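Trichothecene 3-O-acetyltransferase (Gibberella zeae, PDB 2RKV) transfers an acetyl group from acetyl coenzyme A to the 3-hydroxyl of trichothecene mycotoxins such as T-2 toxin and deoxynivalenol, as a BAHD-superfamily acyltransferase. Local coordinates at residues Leu170-Cys175 and Trp386-Gly391; Val375-Trp380 and Met412-Lys417. One frame throughout, in Å; residues are numbered along the deposited sequence. Where two conformers were deposited one is given.

Contact 1: Leu170-Cys175 and Trp386-Gly391; sequences LLSKAC and WDYDFG
Ser-172 and Phe-390 meet twice, once through a polar bond and once through carbon. The backbone N of Phe-390 donates to Ser-172 OG at 2.9 Å, a bent bond with 140° at the hydrogen. On the same side chain, Ser-172 CB lies over one face of the Phe-390 ring, displaced toward its rim and 4.0 Å from the centroid, a CH-pi contact. Serine suits this place because it is small enough to let the ring lie close against the helix while still offering a hydroxyl to the loop. The helix backbone sets CB over the ring, and chi1 of -171°, with OG swung away from the backbone N, carries the oxygen to the loop amide. Tyr-388 brings its CB to 3.7 Å from the same Ser-172 OG.

Leu-171 and Cys-175 come to the edge of the Phe-390 ring: Leu-171 CG stands 4.1 Å from Phe-390 CE2, the two side chains crossing at about a right angle. Cys-175 CB also sits 3.1 Å from the carbonyl O of Phe-390, where a compact residue fits. Behind the first shell, Asp-389 shapes the loop. Its OD1 accepts from Gly-391 N at 2.8 Å, closing an Asx turn, and both Phe-390 and Gly-391 take positive phi, which comes easily to glycine. The two oxygens of Asp-389 also form salt bridges, OD1 with Arg-176 and OD2 with Lys-396, so the carboxylate ties the turn to the helix end.

The Tyr-388 hydroxyl bonds to Asp-165 and Arg-169, earlier on the same helix. The loop 386-391 thus runs along helix 161-176, with Phe-390 also touching Leu-25 and Tyr-27 of strand 20-28, while Leu-171 reaches across to Phe-42, Leu-46 and Phe-49 of helix 35-52.

Contact 2: Val375-Trp380 and Met412-Lys417; sequences VMLSSW and MYFMPK. With COA (coenzyme A), chain B.
Parallel strands 375-379 and 411-414 lie side by side in the mixed sheet that carries part of the coenzyme A and T-2 toxin pockets of this BAHD acyltransferase. Met-412 N donates to Met-376 O, Ser-378 N to Met-412 O, Phe-414 N to Ser-378 O and Trp-380 N to Phe-414 O, all at 2.8 to 3.1 Å, the alternating ladder of parallel strands.

One face is largely apolar. Leu-377 CD1 lies over the Phe-414 ring, 4.0 Å from its centroid, and Val-375 CG1 meets Met-412 SD at 3.7 Å; Leu-377, Met-412 and Phe-414 pack against helix 261-277, Val-375 against Phe-289. Ser-379, on the same face, hydrogen-bonds through OG to Asp-262.

Ser-378 and Tyr-413 point to the other face, toward the ligands. The Tyr-413 hydroxyl binds the toxin, while its ring, placed by chi1 -60° with CG anti to the carbonyl carbon, brings CD2 over a face of the Trp-380 indole, just past the strand, with the planes at 43°. Small Ser-378 suits a place beside the pantetheine arm, whose N4P comes to the indole edge in the ring plane and donates a 3.1 Å hydrogen bond to Ser-379 O.

How the contacts relate
Both contacts are buried, but the centre of contact 1 lies about 20 Å from the centre of the chain, that of contact 2 about 7 Å. Contact 1 sets a loop against a helix through helix side chains that meet both the backbone and the Phe-390 ring of the loop, with one backbone-to-side-chain hydrogen bond and charged groups around its turn. Contact 2 joins two strands by a backbone ladder, and its side chains divide between an apolar layer and ligand pockets. No helix or strand is common to the two, yet their segments alternate along the sequence and they touch: Trp-386 NE1 lies 2.9 Å from Pro-416 O, a probable hydrogen bond tying the loop of contact 1 to the strand exit of contact 2.

Contact 1: Leu170-Cys175 and Trp386-Gly391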
loop_
_atom_site.group_PDB
_atom_site.type_symbol
_atom_site.label_atom_id
_atom_site.label_comp_id
_atom_site.label_asym_id
_atom_site.label_seq_id
_atom_site.Cartn_x
_atom_site.Cartn_y
_atom_site.Cartn_z
ATOM N N LEU A 170 -1.679 17.082 2.653
ATOM C CA LEU A 170 -2.043 18.417 2.171
ATOM C C LEU A 170 -3.546 18.646 2.271
ATOM O O LEU A 170 -4.000 19.766 2.541
ATOM C CB LEU A 170 -1.559 18.646 0.739
ATOM C CG LEU A 170 -0.035 18.730 0.546
ATOM C CD1 LEU A 170 0.277 19.288 -0.838
ATOM C CD2 LEU A 170 0.620 19.610 1.628
ATOM N N LEU A 171 -4.332 17.590 2.067
ATOM C CA LEU A 171 -5.769 17.728 2.278
ATOM C C LEU A 171 -6.032 18.131 3.737
ATOM O O LEU A 171 -6.874 18.998 3.999
ATOM C CB LEU A 171 -6.524 16.449 1.908
ATOM C CG LEU A 171 -8.009 16.392 2.298
ATOM C CD1 LEU A 171 -8.805 17.564 1.687
ATOM C CD2 LEU A 171 -8.610 15.044 1.897
ATOM N N SER A 172 -5.303 17.532 4.686
ATOM C CA SER A 172 -5.484 17.914 6.091
ATOM C C SER A 172 -5.176 19.401 6.308
ATOM O O SER A 172 -5.948 20.110 6.959
ATOM C CB SER A 172 -4.654 17.041 7.036
ATOM O OG SER A 172 -5.025 17.302 8.386
ATOM N N LYS A 173 -4.070 19.871 5.731
ATOM C CA LYS A 173 -3.723 21.300 5.778
ATOM C C LYS A 173 -4.862 22.142 5.218
ATOM O O LYS A 173 -5.272 23.135 5.815
ATOM C CB LYS A 173 -2.461 21.590 4.966
ATOM C CG LYS A 173 -1.167 21.124 5.623
ATOM C CD LYS A 173 0.022 21.850 4.995
ATOM C CE LYS A 173 1.330 21.501 5.701
ATOM N NZ LYS A 173 2.442 22.390 5.213
ATOM N N ALA A 174 -5.366 21.736 4.059
ATOM C CA ALA A 174 -6.417 22.498 3.379
ATOM C C ALA A 174 -7.681 22.576 4.239
ATOM O O ALA A 174 -8.315 23.628 4.312
ATOM C CB ALA A 174 -6.718 21.896 2.026
ATOM N N CYS A 175 -8.046 21.470 4.888
ATOM C CA CYS A 175 -9.186 21.453 5.819
ATOM C C CYS A 175 -9.012 22.454 6.967
ATOM O O CYS A 175 -9.972 23.098 7.407
ATOM C CB CYS A 175 -9.402 20.039 6.365
ATOM S SG CYS A 175 -10.087 18.900 5.167
ATOM N N TRP A 386 -1.168 8.860 11.003
ATOM C CA TRP A 386 -1.538 9.011 12.417
ATOM C C TRP A 386 -1.504 10.463 12.927
ATOM O O TRP A 386 -2.019 10.759 14.020
ATOM C CB TRP A 386 -0.637 8.156 13.309
ATOM C CG TRP A 386 -0.928 6.695 13.311
ATOM C CD1 TRP A 386 -0.368 5.745 12.503
ATOM C CD2 TRP A 386 -1.815 5.999 14.199
ATOM N NE1 TRP A 386 -0.865 4.500 12.822
ATOM C CE2 TRP A 386 -1.756 4.628 13.858
ATOM C CE3 TRP A 386 -2.664 6.404 15.244
ATOM C CZ2 TRP A 386 -2.501 3.652 14.531
ATOM C CZ3 TRP A 386 -3.404 5.433 15.918
ATOM C CH2 TRP A 386 -3.322 4.075 15.554
ATOM N N ASP A 387 -0.908 11.361 12.144
ATOM C CA ASP A 387 -0.725 12.736 12.599
ATOM C C ASP A 387 -1.795 13.720 12.118
ATOM O O ASP A 387 -1.802 14.878 12.548
ATOM C CB ASP A 387 0.656 13.252 12.196
ATOM C CG ASP A 387 1.132 14.381 13.080
ATOM O OD1 ASP A 387 0.982 14.279 14.318
ATOM O OD2 ASP A 387 1.656 15.369 12.530
ATOM N N TYR A 388 -2.700 13.271 11.244
ATOM C CA TYR A 388 -3.638 14.217 10.590
ATOM C C TYR A 388 -4.986 14.308 11.302
ATOM O O TYR A 388 -5.595 13.282 11.611
ATOM C CB TYR A 388 -3.855 13.896 9.097
ATOM C CG TYR A 388 -2.581 13.531 8.337
ATOM C CD1 TYR A 388 -1.353 14.119 8.660
ATOM C CD2 TYR A 388 -2.616 12.597 7.307
ATOM C CE1 TYR A 388 -0.176 13.753 7.986
ATOM C CE2 TYR A 388 -1.457 12.233 6.619
ATOM C CZ TYR A 388 -0.246 12.821 6.960
ATOM O OH TYR A 388 0.903 12.458 6.293
ATOM N N ASP A 389 -5.444 15.540 11.531
ATOM C CA ASP A 389 -6.711 15.787 12.233
ATOM C C ASP A 389 -7.761 16.431 11.326
ATOM O O ASP A 389 -8.932 16.508 11.688
ATOM C CB ASP A 389 -6.484 16.663 13.466
ATOM C CG ASP A 389 -5.859 18.005 13.121
ATOM O OD1 ASP A 389 -6.570 18.878 12.600
ATOM O OD2 ASP A 389 -4.650 18.192 13.381
ATOM N N PHE A 390 -7.327 16.921 10.166
ATOM C CA PHE A 390 -8.240 17.542 9.188
ATOM C C PHE A 390 -9.084 18.709 9.725
ATOM O O PHE A 390 -10.150 19.001 9.182
ATOM C CB PHE A 390 -9.148 16.487 8.531
ATOM C CG PHE A 390 -8.389 15.391 7.839
ATOM C CD1 PHE A 390 -8.053 14.228 8.531
ATOM C CD2 PHE A 390 -7.990 15.536 6.514
ATOM C CE1 PHE A 390 -7.324 13.208 7.899
ATOM C CE2 PHE A 390 -7.268 14.534 5.867
ATOM C CZ PHE A 390 -6.936 13.364 6.566
ATOM N N GLY A 391 -8.612 19.370 10.783
ATOM C CA GLY A 391 -9.361 20.486 11.383
ATOM C C GLY A 391 -10.737 20.084 11.899
ATOM O O GLY A 391 -11.620 20.940 12.084
#

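Contact 2: Val375-Trp380 and Met412-Lys417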
loop_
_atom_site.group_PDB
_atom_site.type_symbol
_atom_site.label_atom_id
_atom_site.label_comp_id
_atom_site.label_asym_id
_atom_site.label_seq_id
_atom_site.Cartn_x
_atom_site.Cartn_y
_atom_site.Cartn_z
ATOM N N VAL A 375 5.739 -14.428 -0.758
ATOM C CA VAL A 375 5.208 -13.383 0.111
ATOM C C VAL A 375 5.290 -12.106 -0.704
ATOM O O VAL A 375 6.338 -11.801 -1.257
ATOM C CB VAL A 375 6.025 -13.226 1.409
ATOM C CG1 VAL A 375 5.596 -11.955 2.166
ATOM C CG2 VAL A 375 5.884 -14.461 2.294
ATOM N N MET A 376 4.179 -11.379 -0.806
ATOM C CA MET A 376 4.179 -10.089 -1.499
ATOM C C MET A 376 3.778 -9.037 -0.474
ATOM O O MET A 376 2.601 -8.917 -0.144
ATOM C CB MET A 376 3.201 -10.098 -2.678
ATOM C CG MET A 376 3.441 -11.233 -3.688
ATOM S SD MET A 376 2.094 -11.473 -4.869
ATOM C CE MET A 376 0.777 -12.054 -3.792
ATOM N N LEU A 377 4.761 -8.302 0.041
ATOM C CA LEU A 377 4.537 -7.397 1.172
ATOM C C LEU A 377 4.795 -5.936 0.826
ATOM O O LEU A 377 5.811 -5.606 0.209
ATOM C CB LEU A 377 5.415 -7.796 2.370
ATOM C CG LEU A 377 5.525 -6.741 3.485
ATOM C CD1 LEU A 377 4.260 -6.708 4.333
ATOM C CD2 LEU A 377 6.747 -6.951 4.351
ATOM N N SER A 378 3.869 -5.068 1.237
ATOM C CA SER A 378 4.092 -3.625 1.161
ATOM C C SER A 378 3.947 -2.987 2.526
ATOM O O SER A 378 2.877 -3.036 3.136
ATOM C CB SER A 378 3.145 -2.950 0.169
ATOM O OG SER A 378 3.414 -1.553 0.105
ATOM N N SER A 379 5.031 -2.377 2.997
ATOM C CA SER A 379 5.022 -1.720 4.288
ATOM C C SER A 379 4.636 -0.252 4.190
ATOM O O SER A 379 5.314 0.543 3.523
ATOM C CB SER A 379 6.388 -1.825 4.951
ATOM O OG SER A 379 6.407 -1.066 6.143
ATOM N N TRP A 380 3.560 0.096 4.882
ATOM C CA TRP A 380 3.141 1.489 5.013
ATOM C C TRP A 380 3.561 2.057 6.361
ATOM O O TRP A 380 3.073 3.113 6.782
ATOM C CB TRP A 380 1.619 1.597 4.844
ATOM C CG TRP A 380 1.107 1.103 3.523
ATOM C CD1 TRP A 380 1.827 0.909 2.370
ATOM C CD2 TRP A 380 -0.252 0.782 3.206
ATOM N NE1 TRP A 380 0.995 0.470 1.362
ATOM C CE2 TRP A 380 -0.285 0.388 1.848
ATOM C CE3 TRP A 380 -1.448 0.788 3.940
ATOM C CZ2 TRP A 380 -1.471 -0.003 1.207
ATOM C CZ3 TRP A 380 -2.634 0.403 3.299
ATOM C CH2 TRP A 380 -2.630 0.014 1.945
ATOM N N MET A 412 0.404 -9.040 1.563
ATOM C CA MET A 412 0.509 -8.574 2.940
ATOM C C MET A 412 0.828 -7.088 3.004
ATOM O O MET A 412 1.469 -6.554 2.101
ATOM C CB MET A 412 1.591 -9.346 3.696
ATOM C CG MET A 412 1.453 -10.842 3.615
ATOM S SD MET A 412 2.768 -11.658 4.532
ATOM C CE MET A 412 2.342 -13.359 4.152
ATOM N N TYR A 413 0.361 -6.439 4.071
ATOM C CA TYR A 413 0.676 -5.031 4.350
ATOM C C TYR A 413 1.114 -4.820 5.793
ATOM O O TYR A 413 0.682 -5.547 6.698
ATOM C CB TYR A 413 -0.547 -4.135 4.098
ATOM C CG TYR A 413 -1.043 -4.192 2.677
ATOM C CD1 TYR A 413 -2.074 -5.058 2.310
ATOM C CD2 TYR A 413 -0.469 -3.390 1.691
ATOM C CE1 TYR A 413 -2.521 -5.127 0.984
ATOM C CE2 TYR A 413 -0.907 -3.450 0.369
ATOM C CZ TYR A 413 -1.938 -4.319 0.024
ATOM O OH TYR A 413 -2.361 -4.376 -1.292
ATOM N N PHE A 414 1.972 -3.822 6.009
ATOM C CA PHE A 414 2.129 -3.246 7.348
ATOM C C PHE A 414 1.376 -1.922 7.359
ATOM O O PHE A 414 1.539 -1.100 6.448
ATOM C CB PHE A 414 3.589 -2.955 7.718
ATOM C CG PHE A 414 4.482 -4.176 7.791
ATOM C CD1 PHE A 414 3.955 -5.459 7.865
ATOM C CD2 PHE A 414 5.868 -4.017 7.808
ATOM C CE1 PHE A 414 4.799 -6.572 7.948
ATOM C CE2 PHE A 414 6.717 -5.129 7.876
ATOM C CZ PHE A 414 6.175 -6.404 7.941
ATOM N N MET A 415 0.564 -1.715 8.388
ATOM C CA MET A 415 -0.119 -0.433 8.569
ATOM C C MET A 415 0.869 0.657 8.969
ATOM O O MET A 415 1.992 0.356 9.389
ATOM C CB MET A 415 -1.201 -0.570 9.645
ATOM C CG MET A 415 -2.306 -1.590 9.312
ATOM S SD MET A 415 -3.134 -1.253 7.732
ATOM C CE MET A 415 -2.269 -2.363 6.623
ATOM N N PRO A 416 0.473 1.936 8.822
ATOM C CA PRO A 416 1.302 2.979 9.425
ATOM C C PRO A 416 1.510 2.672 10.915
ATOM O O PRO A 416 0.566 2.312 11.617
ATOM C CB PRO A 416 0.482 4.261 9.199
ATOM C CG PRO A 416 -0.363 3.950 7.992
ATOM C CD PRO A 416 -0.695 2.485 8.104
ATOM N N LYS A 417 2.760 2.754 11.361
ATOM C CA LYS A 417 3.137 2.430 12.730
ATOM C C LYS A 417 2.370 3.320 13.718
ATOM O O LYS A 417 2.312 4.537 13.536
ATOM C CB LYS A 417 4.652 2.634 12.888
ATOM C CG LYS A 417 5.234 2.153 14.194
ATOM C CD LYS A 417 6.669 2.678 14.381
ATOM C CE LYS A 417 6.681 4.053 15.060
ATOM N NZ LYS A 417 6.581 5.168 14.077
HETATM N N1A COA B . 23.390 1.766 12.318
HETATM C C2A COA B . 22.304 1.035 12.757
HETATM N N3A COA B . 21.073 1.184 12.150
HETATM C C4A COA B . 20.944 2.057 11.116
HETATM C C5A COA B . 22.033 2.800 10.655
HETATM C C6A COA B . 23.276 2.655 11.267
HETATM N N6A COA B . 24.247 3.540 11.020
HETATM N N7A COA B . 21.611 3.573 9.623
HETATM C C8A COA B . 20.292 3.338 9.423
HETATM N N9A COA B . 19.870 2.403 10.339
HETATM C C1B COA B . 18.505 1.888 10.517
HETATM C C2B COA B . 17.640 2.962 11.142
HETATM O O2B COA B . 17.841 3.037 12.524
HETATM C C3B COA B . 16.263 2.465 10.769
HETATM O O3B COA B . 15.952 1.354 11.554
HETATM P P3B COA B . 14.802 1.418 12.651
HETATM O O7A COA B . 13.522 1.838 11.961
HETATM O O8A COA B . 15.251 2.434 13.670
HETATM O O9A COA B . 14.686 0.056 13.275
HETATM C C4B COA B . 16.482 1.862 9.410
HETATM O O4B COA B . 17.872 1.588 9.285
HETATM C C5B COA B . 16.003 2.794 8.326
HETATM O O5B COA B . 16.066 1.961 7.214
HETATM P P1A COA B . 15.249 2.296 5.891
HETATM O O1A COA B . 15.338 3.787 5.572
HETATM O O2A COA B . 15.743 1.402 4.778
HETATM O O3A COA B . 13.707 2.099 6.263
HETATM P P2A COA B . 13.006 0.798 6.857
HETATM O O4A COA B . 12.167 1.228 8.038
HETATM O O5A COA B . 13.958 -0.335 7.114
HETATM O O6A COA B . 12.041 0.367 5.664
HETATM C CBP COA B . 11.464 -0.062 3.401
HETATM C CCP COA B . 12.540 -0.213 4.474
HETATM C CDP COA B . 10.192 -0.781 3.856
HETATM C CEP COA B . 11.940 -0.733 2.114
HETATM C CAP COA B . 11.223 1.443 3.209
HETATM O OAP COA B . 12.402 2.097 2.783
HETATM C C9P COA B . 10.162 1.717 2.194
HETATM O O9P COA B . 10.530 1.844 0.851
HETATM N N8P COA B . 8.927 1.821 2.666
HETATM C C7P COA B . 7.783 2.039 1.817
HETATM C C6P COA B . 7.380 0.744 1.126
HETATM C C5P COA B . 6.168 1.068 0.305
HETATM O O5P COA B . 6.174 2.070 -0.442
HETATM N N4P COA B . 5.135 0.246 0.439
#